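Side-chain contacts in conjugal transfer protein (Escherichia coli, PDB 5I97), which probably serves, as a VirB8-family inner membrane component, in the type IV secretion system that carries DNA during conjugation of plasmid pKM101: residues F32-Y37 / G102-R107; V95-P100 / M130-K135. One frame throughout, in Å; residues are numbered along the deposited sequence.

Contact 1: residues F32-Y37 / G102-R107; sequences FWLTQY and GVATIR
The hydroxyl OG1 of T35, whose methyl side borders I106, has two backbone carbonyls of its own helix within hydrogen-bonding reach: F32 O at 3.0 Å, and K31 O, the stronger partner. The polar end is thus occupied inside helix 27-42, and what the T35 side chain turns to the strand is its methyl, CG2, 4.4 Å from I106 CD1. This is the helix-on-sheet packing of the NTF2-like VirB8 domain, the soluble C-terminal and probably periplasmic part of the protein, in which helix 27-42 rests on an antiparallel sheet. The axes of 32-37 and 103-107 approach to 10.0 Å and cross at -51°, so the helix runs diagonally over the strand and only a short part of each touches the other. No hydrogen bond passes between the two segments.

L34 carries the contact with A104 and I106, all three buried, and it divides its surface between them. Its methyl CD1 reaches the methyl CB of A104 at 3.7 Å, whereas its root, CB, meets I106 CD1 at 3.8 Å. The small A104 lets the leucine end come down close to the strand; the longer I106, two residues on and pointing to the same side, reaches the base of L34 and the helix backbone. Both of its long-arm torsions favour that reach: CG1 lies anti to the carbonyl carbon (chi1 -64°), and the nearly extended second torsion (-172°) sends CD1 outward. Beyond the two segments, L34 also packs on L97, M130 and F151, so three further strands of the sheet receive it, while T35 touches I92 and V95. The terminal methyl of I106 ends beside the L34-T35 peptide, 3.8 Å from L34 O and 4.2 Å from T35 N.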
ATOM      1  N   PHE A  32       7.038   8.542  19.262  1.00 26.90           N
ATOM      2  CA  PHE A  32       6.096   8.945  18.228  1.00 26.31           C
ATOM      3  C   PHE A  32       6.695   9.967  17.269  1.00 25.94           C
ATOM      4  O   PHE A  32       6.668   9.766  16.062  1.00 26.42           O
ATOM      5  CB  PHE A  32       4.821   9.526  18.826  1.00 26.67           C
ATOM      6  CG  PHE A  32       3.928  10.169  17.800  1.00 26.22           C
ATOM      7  CD1 PHE A  32       3.243   9.397  16.875  1.00 25.67           C
ATOM      8  CD2 PHE A  32       3.819  11.551  17.722  1.00 26.39           C
ATOM      9  CE1 PHE A  32       2.440   9.985  15.921  1.00 25.33           C
ATOM     10  CE2 PHE A  32       3.023  12.148  16.763  1.00 26.07           C
ATOM     11  CZ  PHE A  32       2.329  11.366  15.863  1.00 25.54           C
ATOM     12  N   TRP A  33       7.215  11.064  17.807  1.00 26.39           N
ATOM     13  CA  TRP A  33       7.769  12.124  16.978  1.00 26.18           C
ATOM     14  C   TRP A  33       9.019  11.661  16.249  1.00 25.87           C
ATOM     15  O   TRP A  33       9.219  12.006  15.092  1.00 25.44           O
ATOM     16  CB  TRP A  33       8.086  13.371  17.814  1.00 26.84           C
ATOM     17  CG  TRP A  33       6.877  13.941  18.462  1.00 27.23           C
ATOM     18  CD1 TRP A  33       6.571  13.907  19.786  1.00 27.93           C
ATOM     19  CD2 TRP A  33       5.794  14.629  17.817  1.00 27.04           C
ATOM     20  NE1 TRP A  33       5.369  14.523  20.006  1.00 28.18           N
ATOM     21  CE2 TRP A  33       4.871  14.977  18.813  1.00 27.66           C
ATOM     22  CE3 TRP A  33       5.521  14.982  16.493  1.00 26.50           C
ATOM     23  CZ2 TRP A  33       3.692  15.668  18.531  1.00 27.94           C
ATOM     24  CZ3 TRP A  33       4.352  15.662  16.215  1.00 26.60           C
ATOM     25  CH2 TRP A  33       3.454  16.000  17.227  1.00 27.22           C
ATOM     26  N   LEU A  34       9.841  10.857  16.907  1.00 26.17           N
ATOM     27  CA  LEU A  34      11.061  10.405  16.267  1.00 26.00           C
ATOM     28  C   LEU A  34      10.762   9.491  15.077  1.00 25.32           C
ATOM     29  O   LEU A  34      11.386   9.618  14.032  1.00 25.02           O
ATOM     30  CB  LEU A  34      11.956   9.694  17.265  1.00 26.58           C
ATOM     31  CG  LEU A  34      12.643  10.626  18.254  1.00 27.31           C
ATOM     32  CD1 LEU A  34      12.988   9.870  19.526  1.00 28.00           C
ATOM     33  CD2 LEU A  34      13.863  11.283  17.650  1.00 27.35           C
ATOM     34  N   THR A  35       9.803   8.582  15.234  1.00 25.16           N
ATOM     35  CA  THR A  35       9.454   7.693  14.146  1.00 24.59           C
ATOM     36  C   THR A  35       8.740   8.477  13.035  1.00 24.11           C
ATOM     37  O   THR A  35       8.927   8.187  11.861  1.00 23.68           O
ATOM     38  CB  THR A  35       8.589   6.482  14.610  1.00 24.62           C
ATOM     39  OG1 THR A  35       7.452   6.940  15.338  1.00 24.84           O
ATOM     40  CG2 THR A  35       9.390   5.544  15.488  1.00 25.12           C
ATOM     41  N   GLN A  36       7.920   9.456  13.411  1.00 24.26           N
ATOM     42  CA  GLN A  36       7.261  10.327  12.434  1.00 23.96           C
ATOM     43  C   GLN A  36       8.271  11.075  11.597  1.00 23.88           C
ATOM     44  O   GLN A  36       8.098  11.245  10.401  1.00 23.53           O
ATOM     45  CB  GLN A  36       6.365  11.353  13.132  1.00 24.33           C
ATOM     46  CG  GLN A  36       5.069  10.807  13.641  1.00 24.40           C
ATOM     47  CD  GLN A  36       4.157  10.428  12.519  1.00 23.92           C
ATOM     48  OE1 GLN A  36       3.860   9.258  12.326  1.00 23.68           O
ATOM     49  NE2 GLN A  36       3.688  11.422  11.774  1.00 26.14           N
ATOM     50  N   TYR A  37       9.333  11.516  12.244  1.00 24.29           N
ATOM     51  CA  TYR A  37      10.358  12.277  11.571  1.00 24.35           C
ATOM     52  C   TYR A  37      11.046  11.406  10.533  1.00 24.00           C
ATOM     53  O   TYR A  37      11.217  11.825   9.393  1.00 23.80           O
ATOM     54  CB  TYR A  37      11.360  12.832  12.574  1.00 24.95           C
ATOM     55  CG  TYR A  37      12.405  13.739  11.979  1.00 25.14           C
ATOM     56  CD1 TYR A  37      12.177  15.101  11.841  1.00 25.37           C
ATOM     57  CD2 TYR A  37      13.625  13.234  11.546  1.00 25.17           C
ATOM     58  CE1 TYR A  37      13.139  15.940  11.299  1.00 25.63           C
ATOM     59  CE2 TYR A  37      14.592  14.063  11.010  1.00 25.43           C
ATOM     60  CZ  TYR A  37      14.346  15.413  10.885  1.00 25.66           C
ATOM     61  OH  TYR A  37      15.309  16.228  10.346  1.00 25.99           O
ATOM     62  N   GLY A 102      18.668  13.207  24.967  1.00 33.39           N
ATOM     63  CA  GLY A 102      18.000  13.511  23.723  1.00 32.35           C
ATOM     64  C   GLY A 102      18.647  12.810  22.545  1.00 31.74           C
ATOM     65  O   GLY A 102      18.820  13.402  21.489  1.00 31.23           O
ATOM     66  N   VAL A 103      19.045  11.560  22.745  1.00 31.90           N
ATOM     67  CA  VAL A 103      19.654  10.764  21.692  1.00 31.44           C
ATOM     68  C   VAL A 103      18.812   9.515  21.481  1.00 30.92           C
ATOM     69  O   VAL A 103      18.336   8.917  22.442  1.00 31.33           O
ATOM     70  CB  VAL A 103      21.108  10.397  22.031  1.00 32.25           C
ATOM     71  CG1 VAL A 103      21.656   9.405  21.048  1.00 31.89           C
ATOM     72  CG2 VAL A 103      21.965  11.645  22.049  1.00 32.72           C
ATOM     73  N   ALA A 104      18.580   9.162  20.220  1.00 30.08           N
ATOM     74  CA  ALA A 104      17.784   7.995  19.877  1.00 29.57           C
ATOM     75  C   ALA A 104      18.405   7.234  18.712  1.00 29.18           C
ATOM     76  O   ALA A 104      19.027   7.817  17.830  1.00 28.96           O
ATOM     77  CB  ALA A 104      16.374   8.397  19.552  1.00 28.89           C
ATOM     78  N   THR A 105      18.246   5.922  18.735  1.00 29.18           N
ATOM     79  CA  THR A 105      18.710   5.073  17.662  1.00 28.86           C
ATOM     80  C   THR A 105      17.534   4.376  17.027  1.00 28.12           C
ATOM     81  O   THR A 105      16.794   3.670  17.698  1.00 28.25           O
ATOM     82  CB  THR A 105      19.689   4.034  18.160  1.00 29.65           C
ATOM     83  OG1 THR A 105      20.851   4.693  18.659  1.00 30.38           O
ATOM     84  CG2 THR A 105      20.082   3.102  17.038  1.00 29.36           C
ATOM     85  N   ILE A 106      17.341   4.594  15.736  1.00 27.41           N
ATOM     86  CA  ILE A 106      16.197   4.015  15.060  1.00 26.72           C
ATOM     87  C   ILE A 106      16.623   3.118  13.897  1.00 26.46           C
ATOM     88  O   ILE A 106      17.285   3.563  12.961  1.00 26.29           O
ATOM     89  CB  ILE A 106      15.246   5.117  14.567  1.00 26.11           C
ATOM     90  CG1 ILE A 106      14.675   5.862  15.776  1.00 26.44           C
ATOM     91  CG2 ILE A 106      14.142   4.539  13.701  1.00 25.44           C
ATOM     92  CD1 ILE A 106      13.578   6.838  15.448  1.00 25.97           C
ATOM     93  N   ARG A 107      16.223   1.854  13.956  1.00 26.49           N
ATOM     94  CA  ARG A 107      16.500   0.927  12.872  1.00 26.28           C
ATOM     95  C   ARG A 107      15.281   0.778  11.993  1.00 25.52           C
ATOM     96  O   ARG A 107      14.190   0.465  12.469  1.00 25.39           O
ATOM     97  CB  ARG A 107      16.935  -0.419  13.432  1.00 26.92           C
ATOM     98  CG  ARG A 107      18.294  -0.348  14.070  1.00 27.75           C
ATOM     99  CD  ARG A 107      18.797  -1.702  14.496  1.00 28.48           C
ATOM    100  NE  ARG A 107      20.203  -1.635  14.890  1.00 32.60           N
ATOM    101  CZ  ARG A 107      20.652  -1.102  16.022  1.00 29.95           C
ATOM    102  NH1 ARG A 107      19.811  -0.547  16.885  1.00 29.83           N
ATOM    103  NH2 ARG A 107      21.953  -1.104  16.277  1.00 32.25           N
TER

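Contact 2: residues V95-P100 / M130-K135; sequences VILDKP and MGYEYK
Y132 meets 95-100 through its phenol oxygen, which lies 3.8 Å from K99 CA and 3.9 Å from K99 CG. The first torsion of Y132 sets this up: CG stands between the backbone N and the carbonyl carbon (chi1 69°), and the ring extends across the intervening strand, where it touches A104, until its OH arrives beside CA and CG of K99. The two side chains pass one another at a slant.

K99 begins with CG anti to its carbonyl carbon, next to the backbone N, and then bends twice, at chi3 (-50°) and chi4 (-54°). Those bends carry the ammonium end away from Y132 to a salt bridge between NZ and D27 OD1. The tyrosine hydroxyl is satisfied separately, by a hydrogen bond to D30 OD2, so two acidic groups of helix 27-42 hold the polar ends of this pair.

In the antiparallel sheet of this VirB8 domain, strand 103-114 runs between 86-98 and 124-134. The spacing agrees: K99 CA and Y132 CA, the closest of the register pairs between the two segments, are 9.1 Å apart, and no hydrogen bond joins the segments directly. D98 is paired with both G102 and V103, a G1 beta bulge at the turn, while D98 OD2 bonds to H101 ND1. L97 merely borders the phenol, its CD2 methyl 4.2 Å from Y132 OH.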
ATOM      1  N   VAL A  95      13.302   1.110  18.100  1.00 27.68           N
ATOM      2  CA  VAL A  95      13.676   2.431  18.596  1.00 27.87           C
ATOM      3  C   VAL A  95      14.299   2.332  19.975  1.00 28.87           C
ATOM      4  O   VAL A  95      13.684   1.817  20.898  1.00 29.35           O
ATOM      5  CB  VAL A  95      12.462   3.374  18.677  1.00 27.49           C
ATOM      6  CG1 VAL A  95      12.874   4.738  19.220  1.00 27.79           C
ATOM      7  CG2 VAL A  95      11.802   3.512  17.313  1.00 26.58           C
ATOM      8  N   ILE A  96      15.523   2.822  20.115  1.00 29.28           N
ATOM      9  CA  ILE A  96      16.176   2.831  21.409  1.00 30.31           C
ATOM     10  C   ILE A  96      16.362   4.268  21.879  1.00 30.49           C
ATOM     11  O   ILE A  96      17.029   5.054  21.216  1.00 30.23           O
ATOM     12  CB  ILE A  96      17.534   2.119  21.359  1.00 30.89           C
ATOM     13  CG1 ILE A  96      17.350   0.678  20.879  1.00 30.79           C
ATOM     14  CG2 ILE A  96      18.203   2.125  22.731  1.00 32.07           C
ATOM     15  CD1 ILE A  96      18.638  -0.081  20.736  1.00 31.40           C
ATOM     16  N   LEU A  97      15.804   4.581  23.048  1.00 31.05           N
ATOM     17  CA  LEU A  97      15.820   5.935  23.579  1.00 31.31           C
ATOM     18  C   LEU A  97      16.875   6.127  24.642  1.00 32.40           C
ATOM     19  O   LEU A  97      17.088   5.263  25.493  1.00 33.18           O
ATOM     20  CB  LEU A  97      14.458   6.310  24.178  1.00 31.30           C
ATOM     21  CG  LEU A  97      13.265   6.393  23.231  1.00 30.32           C
ATOM     22  CD1 LEU A  97      12.054   6.902  23.957  1.00 30.53           C
ATOM     23  CD2 LEU A  97      13.586   7.261  22.032  1.00 29.58           C
ATOM     24  N   ASP A  98      17.521   7.281  24.586  1.00 32.52           N
ATOM     25  CA  ASP A  98      18.336   7.766  25.678  1.00 33.59           C
ATOM     26  C   ASP A  98      17.768   9.131  26.045  1.00 33.63           C
ATOM     27  O   ASP A  98      18.286  10.163  25.638  1.00 33.52           O
ATOM     28  CB  ASP A  98      19.812   7.846  25.293  1.00 33.90           C
ATOM     29  CG  ASP A  98      20.693   8.277  26.452  1.00 35.12           C
ATOM     30  OD1 ASP A  98      20.180   8.406  27.585  1.00 35.77           O
ATOM     31  OD2 ASP A  98      21.904   8.486  26.243  1.00 35.51           O
ATOM     32  N   LYS A  99      16.691   9.120  26.821  1.00 33.85           N
ATOM     33  CA  LYS A  99      15.915  10.325  27.077  1.00 33.83           C
ATOM     34  C   LYS A  99      16.660  11.471  27.784  1.00 34.66           C
ATOM     35  O   LYS A  99      16.467  12.620  27.417  1.00 34.40           O
ATOM     36  CB  LYS A  99      14.679   9.953  27.895  1.00 34.12           C
ATOM     37  CG  LYS A  99      13.587   9.281  27.092  1.00 33.20           C
ATOM     38  CD  LYS A  99      12.303   9.102  27.898  1.00 33.57           C
ATOM     39  CE  LYS A  99      12.553   8.460  29.272  1.00 34.76           C
ATOM     40  NZ  LYS A  99      13.290   7.156  29.222  1.00 34.92           N
ATOM     41  N   PRO A 100      17.533  11.176  28.763  1.00 35.72           N
ATOM     42  CA  PRO A 100      18.245  12.308  29.377  1.00 36.53           C
ATOM     43  C   PRO A 100      19.154  13.088  28.432  1.00 36.14           C
ATOM     44  O   PRO A 100      19.448  14.252  28.681  1.00 36.57           O
ATOM     45  CB  PRO A 100      19.077  11.643  30.470  1.00 37.72           C
ATOM     46  CG  PRO A 100      18.323  10.436  30.826  1.00 37.73           C
ATOM     47  CD  PRO A 100      17.739   9.937  29.532  1.00 36.40           C
ATOM     48  N   MET A 130      19.928   9.910  16.137  1.00 28.58           N
ATOM     49  CA  MET A 130      19.259  11.200  16.155  1.00 28.41           C
ATOM     50  C   MET A 130      19.462  11.938  17.465  1.00 29.16           C
ATOM     51  O   MET A 130      19.484  11.333  18.531  1.00 29.64           O
ATOM     52  CB  MET A 130      17.766  11.005  15.903  1.00 27.71           C
ATOM     53  CG  MET A 130      17.454  10.033  14.780  1.00 27.03           C
ATOM     54  SD  MET A 130      15.697   9.734  14.614  1.00 26.35           S
ATOM     55  CE  MET A 130      15.085  11.394  14.332  1.00 26.22           C
ATOM     56  N   GLY A 131      19.604  13.254  17.379  1.00 29.34           N
ATOM     57  CA  GLY A 131      19.561  14.107  18.550  1.00 30.02           C
ATOM     58  C   GLY A 131      18.246  14.857  18.517  1.00 29.64           C
ATOM     59  O   GLY A 131      17.806  15.268  17.451  1.00 29.06           O
ATOM     60  N   TYR A 132      17.580  14.985  19.657  1.00 30.02           N
ATOM     61  CA  TYR A 132      16.302  15.673  19.688  1.00 29.78           C
ATOM     62  C   TYR A 132      16.058  16.446  20.986  1.00 30.59           C
ATOM     63  O   TYR A 132      16.786  16.304  21.967  1.00 31.34           O
ATOM     64  CB  TYR A 132      15.165  14.682  19.456  1.00 29.14           C
ATOM     65  CG  TYR A 132      14.949  13.715  20.586  1.00 29.53           C
ATOM     66  CD1 TYR A 132      15.711  12.569  20.692  1.00 29.63           C
ATOM     67  CD2 TYR A 132      13.983  13.951  21.555  1.00 29.90           C
ATOM     68  CE1 TYR A 132      15.521  11.686  21.728  1.00 30.09           C
ATOM     69  CE2 TYR A 132      13.785  13.080  22.586  1.00 30.35           C
ATOM     70  CZ  TYR A 132      14.554  11.949  22.672  1.00 30.45           C
ATOM     71  OH  TYR A 132      14.354  11.062  23.708  1.00 31.00           O
ATOM     72  N   GLU A 133      15.114  17.379  20.904  1.00 30.50           N
ATOM     73  CA  GLU A 133      14.728  18.238  22.017  1.00 31.28           C
ATOM     74  C   GLU A 133      13.372  18.865  21.707  1.00 30.99           C
ATOM     75  O   GLU A 133      12.932  18.848  20.557  1.00 30.21           O
ATOM     76  CB  GLU A 133      15.776  19.328  22.246  1.00 31.98           C
ATOM     77  CG  GLU A 133      15.977  20.254  21.057  1.00 31.61           C
ATOM     78  CD  GLU A 133      16.967  21.365  21.346  1.00 33.73           C
ATOM     79  OE1 GLU A 133      17.836  21.177  22.223  1.00 33.05           O
ATOM     80  OE2 GLU A 133      16.877  22.427  20.695  1.00 35.72           O
ATOM     81  N   TYR A 134      12.710  19.427  22.714  1.00 31.68           N
ATOM     82  CA  TYR A 134      11.478  20.155  22.463  1.00 31.59           C
ATOM     83  C   TYR A 134      11.719  21.626  22.774  1.00 32.35           C
ATOM     84  O   TYR A 134      12.335  21.956  23.783  1.00 33.18           O
ATOM     85  CB  TYR A 134      10.328  19.584  23.275  1.00 31.77           C
ATOM     86  CG  TYR A 134       9.980  18.140  22.961  1.00 31.09           C
ATOM     87  CD1 TYR A 134      10.729  17.095  23.481  1.00 31.20           C
ATOM     88  CD2 TYR A 134       8.865  17.825  22.203  1.00 30.44           C
ATOM     89  CE1 TYR A 134      10.394  15.781  23.227  1.00 30.68           C
ATOM     90  CE2 TYR A 134       8.524  16.513  21.944  1.00 29.89           C
ATOM     91  CZ  TYR A 134       9.289  15.493  22.466  1.00 30.01           C
ATOM     92  OH  TYR A 134       8.961  14.178  22.219  1.00 29.55           O
ATOM     93  N   LYS A 135      11.256  22.503  21.892  1.00 32.13           N
ATOM     94  CA  LYS A 135      11.389  23.940  22.088  1.00 32.88           C
ATOM     95  C   LYS A 135      10.088  24.682  21.892  1.00 33.65           C
ATOM     96  O   LYS A 135       9.433  24.542  20.864  1.00 37.60           O
ATOM     97  CB  LYS A 135      12.424  24.521  21.122  1.00 32.74           C
ATOM     98  CG  LYS A 135      13.853  24.090  21.342  1.00 32.88           C
ATOM     99  CD  LYS A 135      14.437  24.754  22.580  1.00 35.67           C
ATOM    100  CE  LYS A 135      15.916  24.439  22.749  1.00 42.36           C
ATOM    101  NZ  LYS A 135      16.470  24.992  24.018  1.00 48.70           N
TER

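How the contacts relate
Contacts 1 and 2 are centred about 7 Å apart and share one sheet: segment 102-107 of contact 1 runs between the two strands of contact 2. Backbone pairing ties it to each neighbour, with probable hydrogen bonds from D98 N to V103 O (2.8 Å) and from Y132 N to G102 O (2.7 Å). Side chains connect them as well: L34 CD2 packs against M130 CE at 3.5 Å, and W33 CD1 lies 3.4 Å from Y134 OH. Helix 27-42 is common to both, giving apolar residues to contact 1 and, through D27 and D30, acidic partners to contact 2. No other protein chain of the assembly touches any of the four segments.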